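Local coordinates for 3-methylaspartate ammonia-lyase (Citrobacter amalonaticus, PDB 1KKO), which catalyses the reversible, magnesium-dependent anti elimination of ammonia from (2S,3S)-3-methyl-L-aspartate to give mesaconate, at residues 346-349 with 354-357; 179-184 with 191-196. All coordinates share one frame; numbering follows the deposited sequence.

Along the chain from the N terminus, contact 2 comes first: helix 179-186 turns back through a four-residue connection and packs on strand 191-194. Contact 1 repeats the theme much later, where helix 339-351 gives way, after two residues, to strand 354-357. Two helix-strand pairs of this enolase-superfamily barrel are thus built alike. Each contact closes its own short loop; they lie in series and neither nest nor cross. Both reach the same parallel sheet of eight strands, yet their centres stand about 23 Å apart. Together they tie outer helices to the barrel wall at two separate places.

Contact 1 (346-349 with 354-357); sequences LYCN and EAYQ
Cys348 and Ala355 meet through their beta carbons, Cys348 CB lying 3.8 Å from Ala355 CB, and this single apolar touch carries the direct contact between helix and strand. A chi1 of -72° sets Cys348 SG anti to the carbonyl carbon, which keeps it 4.3 Å from Ala355 CB and makes CB the nearer atom. Alongside, Asn349 brings its amide oxygen to the same methyl, OD1 standing 4.1 Å from Ala355 CB. A water links the Asn349 side chain to the strand backbone. It donates to Asn349 OD1 over 2.8 Å and accepts from Ala355 N, also over 2.8 Å, with an angle of about 109° between the two partners at the water oxygen. The N-H of Ala355 is thus taken up by the water, which the helix side chain holds in place. That amide is held from its other end, because Asn349 ND2 is hydrogen-bonded to Arg379 O, which should restrain rotation of the group. Farther out, Cys348 also packs on Val328 and Ile316. The contact belongs to the beta-alpha-beta unit formed by strand 327-330, helix 339-351 and strand 354-357, with helix 313-321 flanking Cys348 and strands 327-330 and 382-384 bordering strand 354-357 in the barrel.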
ATOM      1  N   LEU A 346      19.724 -19.047  -0.070  1.00 11.72           N
ATOM      2  CA  LEU A 346      20.357 -20.280   0.410  1.00 12.01           C
ATOM      3  C   LEU A 346      21.865 -20.248   0.177  1.00 11.83           C
ATOM      4  O   LEU A 346      22.624 -20.725   1.023  1.00 12.50           O
ATOM      5  CB  LEU A 346      19.749 -21.509  -0.273  1.00 12.25           C
ATOM      6  CG  LEU A 346      18.258 -21.767  -0.016  1.00 15.64           C
ATOM      7  CD1 LEU A 346      17.811 -23.091  -0.572  1.00 15.78           C
ATOM      8  CD2 LEU A 346      17.877 -21.667   1.439  1.00 17.25           C
ATOM      9  N   TYR A 347      22.316 -19.692  -0.943  1.00 11.59           N
ATOM     10  CA  TYR A 347      23.746 -19.626  -1.230  1.00 11.51           C
ATOM     11  C   TYR A 347      24.421 -18.725  -0.211  1.00 11.46           C
ATOM     12  O   TYR A 347      25.480 -19.060   0.341  1.00 12.18           O
ATOM     13  CB  TYR A 347      24.004 -19.118  -2.659  1.00 11.98           C
ATOM     14  CG  TYR A 347      25.437 -19.311  -3.076  1.00 12.13           C
ATOM     15  CD1 TYR A 347      25.832 -20.471  -3.706  1.00 12.75           C
ATOM     16  CD2 TYR A 347      26.387 -18.347  -2.826  1.00 11.96           C
ATOM     17  CE1 TYR A 347      27.144 -20.671  -4.085  1.00 13.93           C
ATOM     18  CE2 TYR A 347      27.702 -18.543  -3.169  1.00 12.92           C
ATOM     19  CZ  TYR A 347      28.074 -19.704  -3.807  1.00 12.79           C
ATOM     20  OH  TYR A 347      29.391 -19.891  -4.171  1.00 14.72           O
ATOM     21  N   CYS A 348      23.818 -17.572   0.057  1.00 11.52           N
ATOM     22  CA  CYS A 348      24.354 -16.657   1.057  1.00 11.80           C
ATOM     23  C   CYS A 348      24.432 -17.344   2.405  1.00 11.85           C
ATOM     24  O   CYS A 348      25.475 -17.319   3.070  1.00 12.47           O
ATOM     25  CB  CYS A 348      23.479 -15.411   1.185  1.00 11.95           C
ATOM     26  SG  CYS A 348      23.591 -14.277  -0.217  1.00 13.52           S
ATOM     27  N   ASN A 349      23.326 -17.955   2.820  1.00 12.16           N
ATOM     28  CA  ASN A 349      23.271 -18.596   4.131  1.00 12.42           C
ATOM     29  C   ASN A 349      24.327 -19.688   4.290  1.00 12.72           C
ATOM     30  O   ASN A 349      24.944 -19.803   5.338  1.00 12.26           O
ATOM     31  CB  ASN A 349      21.873 -19.164   4.412  1.00 12.79           C
ATOM     32  CG  ASN A 349      20.822 -18.081   4.621  1.00 15.25           C
ATOM     33  OD1 ASN A 349      21.151 -16.914   4.683  1.00 17.62           O
ATOM     34  ND2 ASN A 349      19.561 -18.486   4.755  1.00 15.90           N
ATOM     35  N   GLU A 354      25.225 -12.487   4.927  1.00 13.68           N
ATOM     36  CA  GLU A 354      23.881 -12.134   5.370  1.00 13.17           C
ATOM     37  C   GLU A 354      23.053 -11.793   4.134  1.00 12.69           C
ATOM     38  O   GLU A 354      23.442 -10.958   3.307  1.00 13.38           O
ATOM     39  CB  GLU A 354      23.897 -10.966   6.348  1.00 13.20           C
ATOM     40  CG  GLU A 354      24.603 -11.308   7.648  1.00 14.07           C
ATOM     41  CD  GLU A 354      24.661 -10.154   8.625  1.00 15.32           C
ATOM     42  OE1 GLU A 354      23.930  -9.163   8.436  1.00 17.30           O
ATOM     43  OE2 GLU A 354      25.442 -10.237   9.601  1.00 18.32           O
ATOM     44  N   ALA A 355      21.917 -12.465   4.003  1.00 12.48           N
ATOM     45  CA  ALA A 355      21.015 -12.244   2.879  1.00 12.50           C
ATOM     46  C   ALA A 355      19.948 -11.217   3.235  1.00 12.30           C
ATOM     47  O   ALA A 355      19.182 -11.413   4.166  1.00 12.58           O
ATOM     48  CB  ALA A 355      20.379 -13.541   2.484  1.00 12.77           C
ATOM     49  N   TYR A 356      19.938 -10.116   2.500  1.00 12.14           N
ATOM     50  CA  TYR A 356      18.906  -9.088   2.633  1.00 11.68           C
ATOM     51  C   TYR A 356      17.983  -9.242   1.420  1.00 11.04           C
ATOM     52  O   TYR A 356      18.362  -8.951   0.286  1.00 11.51           O
ATOM     53  CB  TYR A 356      19.549  -7.691   2.736  1.00 11.62           C
ATOM     54  CG  TYR A 356      18.642  -6.522   2.457  1.00 10.57           C
ATOM     55  CD1 TYR A 356      17.270  -6.559   2.732  1.00 10.91           C
ATOM     56  CD2 TYR A 356      19.170  -5.372   1.888  1.00 11.03           C
ATOM     57  CE1 TYR A 356      16.470  -5.460   2.445  1.00 11.05           C
ATOM     58  CE2 TYR A 356      18.373  -4.279   1.603  1.00 11.62           C
ATOM     59  CZ  TYR A 356      17.033  -4.337   1.867  1.00 11.01           C
ATOM     60  OH  TYR A 356      16.241  -3.265   1.541  1.00 12.91           O
ATOM     61  N   GLN A 357      16.790  -9.786   1.659  1.00 10.52           N
ATOM     62  CA  GLN A 357      15.812  -9.971   0.591  1.00 10.33           C
ATOM     63  C   GLN A 357      15.093  -8.646   0.430  1.00 10.52           C
ATOM     64  O   GLN A 357      14.193  -8.295   1.195  1.00 11.38           O
ATOM     65  CB  GLN A 357      14.850 -11.101   0.913  1.00 10.80           C
ATOM     66  CG  GLN A 357      14.031 -11.523  -0.294  1.00 11.28           C
ATOM     67  CD  GLN A 357      13.016 -12.570   0.033  1.00 12.16           C
ATOM     68  OE1 GLN A 357      13.365 -13.669   0.460  1.00 12.79           O
ATOM     69  NE2 GLN A 357      11.746 -12.240  -0.172  1.00 12.81           N
TER
HETATM   70  O   HOH W   1      20.873 -14.401   5.796  1.00 15.32           O

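Contact 2 (179-184 with 191-196)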
ATOM      1  N   ILE A 179      10.031  12.260   9.612  1.00 16.54           N
ATOM      2  CA  ILE A 179       8.669  11.813   9.873  1.00 16.95           C
ATOM      3  C   ILE A 179       8.539  10.291   9.768  1.00 16.30           C
ATOM      4  O   ILE A 179       7.869   9.674  10.590  1.00 15.89           O
ATOM      5  CB  ILE A 179       7.679  12.486   8.905  1.00 17.61           C
ATOM      6  CG1 ILE A 179       7.584  13.992   9.192  1.00 19.81           C
ATOM      7  CG2 ILE A 179       6.328  11.802   8.983  1.00 18.51           C
ATOM      8  CD1 ILE A 179       7.169  14.340  10.598  1.00 21.24           C
ATOM      9  N   ALA A 180       9.177   9.680   8.773  1.00 15.57           N
ATOM     10  CA  ALA A 180       9.023   8.242   8.595  1.00 15.52           C
ATOM     11  C   ALA A 180       9.618   7.463   9.755  1.00 14.76           C
ATOM     12  O   ALA A 180       9.134   6.384  10.096  1.00 14.72           O
ATOM     13  CB  ALA A 180       9.619   7.796   7.279  1.00 15.70           C
ATOM     14  N   VAL A 181      10.665   8.002  10.373  1.00 14.46           N
ATOM     15  CA  VAL A 181      11.270   7.363  11.532  1.00 14.71           C
ATOM     16  C   VAL A 181      10.255   7.279  12.670  1.00 14.78           C
ATOM     17  O   VAL A 181      10.131   6.248  13.333  1.00 14.25           O
ATOM     18  CB  VAL A 181      12.558   8.098  11.962  1.00 15.06           C
ATOM     19  CG1 VAL A 181      12.980   7.730  13.379  1.00 15.30           C
ATOM     20  CG2 VAL A 181      13.672   7.768  10.992  1.00 15.00           C
ATOM     21  N   ASP A 182       9.513   8.358  12.892  1.00 15.02           N
ATOM     22  CA  ASP A 182       8.486   8.347  13.933  1.00 15.50           C
ATOM     23  C   ASP A 182       7.449   7.265  13.655  1.00 14.90           C
ATOM     24  O   ASP A 182       7.054   6.531  14.562  1.00 14.90           O
ATOM     25  CB  ASP A 182       7.771   9.691  14.024  1.00 16.29           C
ATOM     26  CG  ASP A 182       8.656  10.797  14.536  1.00 17.51           C
ATOM     27  OD1 ASP A 182       9.787  10.512  14.986  1.00 19.19           O
ATOM     28  OD2 ASP A 182       8.279  11.993  14.510  1.00 19.00           O
ATOM     29  N   LYS A 183       7.008   7.171  12.399  1.00 14.34           N
ATOM     30  CA  LYS A 183       6.062   6.137  12.001  1.00 14.37           C
ATOM     31  C   LYS A 183       6.606   4.757  12.320  1.00 14.14           C
ATOM     32  O   LYS A 183       5.915   3.905  12.867  1.00 14.29           O
ATOM     33  CB  LYS A 183       5.803   6.196  10.497  1.00 14.40           C
ATOM     34  CG  LYS A 183       4.995   7.361   9.995  1.00 15.86           C
ATOM     35  CD  LYS A 183       4.747   7.128   8.512  1.00 17.23           C
ATOM     36  CE  LYS A 183       3.881   8.171   7.844  1.00 17.91           C
ATOM     37  NZ  LYS A 183       3.816   7.853   6.380  1.00 18.70           N
HETATM   38  N   MSE A 184       7.866   4.550  11.977  1.00 13.65           N
HETATM   39  CA  MSE A 184       8.508   3.259  12.158  1.00 14.29           C
HETATM   40  C   MSE A 184       8.669   2.894  13.627  1.00 14.29           C
HETATM   41  O   MSE A 184       8.501   1.736  13.999  1.00 14.45           O
HETATM   42  CB  MSE A 184       9.837   3.245  11.429  1.00 14.26           C
HETATM   43  CG  MSE A 184       9.631   3.108   9.941  1.00 15.92           C
HETATM   44 SE   MSE A 184      11.249   3.268   8.917  1.00 21.78          SE
HETATM   45  CE  MSE A 184      10.559   3.973   7.286  1.00 16.23           C
ATOM     46  N   VAL A 191      14.090  -2.893  11.620  1.00 12.16           N
ATOM     47  CA  VAL A 191      15.261  -2.301  10.998  1.00 11.94           C
ATOM     48  C   VAL A 191      14.806  -1.033  10.281  1.00 11.30           C
ATOM     49  O   VAL A 191      13.760  -1.036   9.630  1.00 12.08           O
ATOM     50  CB  VAL A 191      15.897  -3.273   9.986  1.00 11.52           C
ATOM     51  CG1 VAL A 191      17.239  -2.721   9.492  1.00 11.39           C
ATOM     52  CG2 VAL A 191      16.073  -4.669  10.588  1.00 12.29           C
ATOM     53  N   LEU A 192      15.592   0.035  10.351  1.00 12.10           N
ATOM     54  CA  LEU A 192      15.156   1.305   9.798  1.00 12.32           C
ATOM     55  C   LEU A 192      16.356   2.209   9.640  1.00 12.33           C
ATOM     56  O   LEU A 192      17.384   1.968  10.276  1.00 12.54           O
ATOM     57  CB  LEU A 192      14.127   1.961  10.728  1.00 12.75           C
ATOM     58  CG  LEU A 192      14.624   2.539  12.054  1.00 14.11           C
ATOM     59  CD1 LEU A 192      13.567   3.461  12.643  1.00 14.86           C
ATOM     60  CD2 LEU A 192      15.042   1.469  13.056  1.00 14.27           C
ATOM     61  N   PRO A 193      16.236   3.305   8.896  1.00 12.18           N
ATOM     62  CA  PRO A 193      15.080   3.735   8.112  1.00 12.32           C
ATOM     63  C   PRO A 193      15.413   3.979   6.638  1.00 11.90           C
ATOM     64  O   PRO A 193      14.607   4.611   5.946  1.00 11.97           O
ATOM     65  CB  PRO A 193      14.812   5.093   8.732  1.00 12.81           C
ATOM     66  CG  PRO A 193      16.243   5.643   8.842  1.00 13.01           C
ATOM     67  CD  PRO A 193      17.156   4.435   9.071  1.00 12.57           C
ATOM     68  N   HIS A 194      16.576   3.502   6.192  1.00 11.85           N
ATOM     69  CA  HIS A 194      17.101   3.708   4.845  1.00 12.36           C
ATOM     70  C   HIS A 194      17.622   5.148   4.636  1.00 12.57           C
ATOM     71  O   HIS A 194      18.818   5.339   4.354  1.00 13.07           O
ATOM     72  CB  HIS A 194      16.091   3.264   3.778  1.00 12.45           C
ATOM     73  CG  HIS A 194      16.611   3.373   2.387  1.00 13.49           C
ATOM     74  ND1 HIS A 194      16.999   2.294   1.624  1.00 15.89           N
ATOM     75  CD2 HIS A 194      16.796   4.470   1.616  1.00 12.14           C
ATOM     76  CE1 HIS A 194      17.404   2.729   0.442  1.00 13.97           C
ATOM     77  NE2 HIS A 194      17.273   4.043   0.407  1.00 15.04           N
ATOM     78  N   ALA A 195      16.725   6.129   4.756  1.00 12.88           N
ATOM     79  CA  ALA A 195      17.054   7.561   4.780  1.00 13.75           C
ATOM     80  C   ALA A 195      17.475   8.203   3.472  1.00 13.98           C
ATOM     81  O   ALA A 195      17.725   9.407   3.445  1.00 14.60           O
ATOM     82  CB  ALA A 195      18.076   7.847   5.867  1.00 13.80           C
ATOM     83  N   LEU A 196      17.570   7.418   2.405  1.00 13.84           N
ATOM     84  CA  LEU A 196      17.833   7.932   1.057  1.00 14.37           C
ATOM     85  C   LEU A 196      18.912   9.016   1.068  1.00 14.80           C
ATOM     86  O   LEU A 196      18.681  10.155   0.660  1.00 15.41           O
ATOM     87  CB  LEU A 196      16.536   8.457   0.439  1.00 14.82           C
ATOM     88  CG  LEU A 196      16.553   8.739  -1.065  1.00 16.24           C
ATOM     89  CD1 LEU A 196      16.884   7.527  -1.880  1.00 18.29           C
ATOM     90  CD2 LEU A 196      15.198   9.287  -1.465  1.00 17.09           C
TER
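Met184 and Val181, on one face of helix 179-186, pack against Leu192 and Pro193 in the second strand of the TIM-type beta/alpha barrel. Helix and strand run nearly antiparallel, at 166°, with their axes 8.5 Å apart at closest approach, as befits the return leg of a beta-alpha-beta unit that starts at strand 169-170.

Met184, a selenomethionine in this crystal, shows how one long side chain can reach two strand residues. Its CB meets the branch of Leu192, 3.9 Å from Leu192 CD1. CG meets nothing of the strand at close range; the step on to SE is the one that leans towards it. The selenium does most of the touching: SE lies 3.6 Å from Leu192 CB and 3.9 Å from Pro193 CA, so that it bridges two successive strand residues. The chain stays extended, and Met184 CE ends alongside its own helix, 3.9 Å from Ala180 CB. Met184 and Leu192 point in opposite directions as they pass, a long apolar overlap without polar atoms.

Leu192 and Pro193 are joined by a cis peptide, and both present their beta carbons to the helix. His194, which is thought to stabilise the transition state, carries its imidazole away from this interface; NE2 is hydrogen-bonded to Tyr240 OH. The packing therefore backs the strand directly before a residue of the active site. Tyr214 of helix 209-225 covers both Val181 and Pro193, while Asp182 OD1 forms a salt bridge with Arg221 and OD2 a hydrogen bond with Phe32 N of the second subunit.

Val181 completes the interface beside the proline ring. With chi1 at 163°, CG1 is anti to the backbone N and CG2 lies against the CB-CG side of the ring, where Val181 CG2 approaches Pro193 CB to 3.7 Å and Pro193 CG to 4.0 Å.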